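Local coordinates for proximal thread matrix protein 1 (Mytilus galloprovincialis, PDB 4CN9) that binds zinc, contains two von Willebrand factor type A domains and probably binds collagen in the matrix of the mussel byssus, at residues V110-P115 with G156-G161. Numbering follows the deposited sequence.
Sequences VKTAFP and GAEGGG
Pro115 and Glu158 bring the two backbones closest, their CA atoms 5.5 Å apart, where the chain following Thr112 passes the 3-10 turn 156-158; no direct hydrogen bond joins the two segments. The turn is closed by Gly159 N bonding to Gly156 O at 3.1 Å, and Glu158, at its end, reaches across to the strand side. Its CG stands anti to the carbonyl carbon (chi1 -64°), and the chain is extended beyond that atom, which lays the side chain alongside Pro115 and carries the carboxylate on toward Thr112. CB of Pro115 makes the touch, lying 3.9 Å from Glu158 CB and 3.6 Å from OE1 of the same glutamate. Thr112 approaches more loosely, its methyl CG2 4.3 Å from Glu158 OE1. The polar link between them is a single water, which donates to Glu158 OE1 at 2.6 Å and lies 2.7 Å from Thr112 OG1. That hydroxyl also hydrogen-bonds His148 NE2, tying the bridge to helix 142-153, on which Glu158 itself packs through Asn152. Phe114 points away from the turn, into the interior against Phe119, Ile125 and Ile129. Ala113 and Phe114 both face Val103 in a classic beta bulge, where the chain turns a corner. The contact thus joins the antiparallel edge of the central sheet in the first von Willebrand factor type A domain, a Rossmann-like alpha/beta fold, to the loop connecting helix 142-153 with strand 166-173.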
loop_
_atom_site.group_PDB
_atom_site.type_symbol
_atom_site.label_atom_id
_atom_site.label_comp_id
_atom_site.label_asym_id
_atom_site.label_seq_id
_atom_site.Cartn_x
_atom_site.Cartn_y
_atom_site.Cartn_z
ATOM N N VAL A 110 7.828 12.511 -21.436
ATOM C CA VAL A 110 7.590 11.094 -21.425
ATOM C C VAL A 110 7.559 10.584 -22.848
ATOM O O VAL A 110 6.953 11.206 -23.707
ATOM C CB VAL A 110 6.229 10.795 -20.753
ATOM C CG1 VAL A 110 5.955 9.330 -20.741
ATOM C CG2 VAL A 110 6.202 11.367 -19.335
ATOM N N LYS A 111 8.200 9.454 -23.088
ATOM C CA LYS A 111 8.141 8.783 -24.394
ATOM C C LYS A 111 7.706 7.329 -24.192
ATOM O O LYS A 111 8.308 6.615 -23.403
ATOM C CB LYS A 111 9.517 8.809 -25.051
ATOM C CG LYS A 111 9.568 8.098 -26.383
ATOM C CD LYS A 111 10.979 7.906 -26.913
ATOM C CE LYS A 111 10.936 7.014 -28.173
ATOM N NZ LYS A 111 12.273 6.815 -28.798
ATOM N N THR A 112 6.661 6.893 -24.888
ATOM C CA THR A 112 6.291 5.486 -24.880
ATOM C C THR A 112 7.275 4.728 -25.739
ATOM O O THR A 112 7.392 5.010 -26.923
ATOM C CB THR A 112 4.859 5.268 -25.393
ATOM O OG1 THR A 112 3.930 5.790 -24.430
ATOM C CG2 THR A 112 4.575 3.789 -25.602
ATOM N N ALA A 113 8.019 3.797 -25.145
ATOM C CA ALA A 113 8.942 2.975 -25.935
ATOM C C ALA A 113 8.142 2.010 -26.798
ATOM O O ALA A 113 8.384 1.872 -27.996
ATOM C CB ALA A 113 9.914 2.221 -25.042
ATOM N N PHE A 114 7.189 1.328 -26.182
ATOM C CA PHE A 114 6.233 0.517 -26.925
ATOM C C PHE A 114 5.010 0.288 -26.047
ATOM O O PHE A 114 5.121 0.226 -24.817
ATOM C CB PHE A 114 6.848 -0.805 -27.417
ATOM C CG PHE A 114 7.473 -1.652 -26.329
ATOM C CD1 PHE A 114 6.715 -2.566 -25.613
ATOM C CD2 PHE A 114 8.823 -1.535 -26.035
ATOM C CE1 PHE A 114 7.293 -3.344 -24.619
ATOM C CE2 PHE A 114 9.400 -2.300 -25.057
ATOM C CZ PHE A 114 8.634 -3.209 -24.341
ATOM N N PRO A 115 3.828 0.222 -26.670
ATOM C CA PRO A 115 2.568 -0.026 -25.968
ATOM C C PRO A 115 2.342 -1.506 -25.640
ATOM O O PRO A 115 3.029 -2.374 -26.178
ATOM C CB PRO A 115 1.517 0.442 -26.978
ATOM C CG PRO A 115 2.154 0.188 -28.306
ATOM C CD PRO A 115 3.617 0.463 -28.115
ATOM N N GLY A 156 -7.691 1.579 -24.014
ATOM C CA GLY A 156 -8.071 0.686 -25.091
ATOM C C GLY A 156 -7.188 0.843 -26.317
ATOM O O GLY A 156 -6.811 -0.135 -26.950
ATOM N N ALA A 157 -6.848 2.079 -26.653
ATOM C CA ALA A 157 -6.091 2.358 -27.876
ATOM C C ALA A 157 -4.689 1.736 -27.861
ATOM O O ALA A 157 -4.120 1.467 -28.922
ATOM C CB ALA A 157 -5.994 3.858 -28.093
ATOM N N GLU A 158 -4.126 1.520 -26.670
ATOM C CA GLU A 158 -2.791 0.922 -26.554
ATOM C C GLU A 158 -2.847 -0.547 -26.116
ATOM O O GLU A 158 -1.810 -1.159 -25.863
ATOM C CB GLU A 158 -1.897 1.735 -25.597
ATOM C CG GLU A 158 -1.609 3.163 -26.084
ATOM C CD GLU A 158 -0.375 3.803 -25.435
ATOM O OE1 GLU A 158 0.448 3.095 -24.803
ATOM O OE2 GLU A 158 -0.222 5.034 -25.573
ATOM N N GLY A 159 -4.053 -1.108 -26.022
ATOM C CA GLY A 159 -4.208 -2.523 -25.722
ATOM C C GLY A 159 -4.673 -2.845 -24.311
ATOM O O GLY A 159 -4.818 -4.015 -23.945
ATOM N N GLY A 160 -4.920 -1.818 -23.511
ATOM C CA GLY A 160 -5.354 -2.024 -22.143
ATOM C C GLY A 160 -6.866 -2.040 -22.042
ATOM O O GLY A 160 -7.555 -1.888 -23.044
ATOM N N GLY A 161 -7.385 -2.254 -20.838
ATOM C CA GLY A 161 -8.808 -2.131 -20.597
ATOM C C GLY A 161 -9.558 -3.433 -20.366
ATOM O O GLY A 161 -10.703 -3.405 -19.922
HETATM O O HOH W 1 2.328 3.912 -23.228
#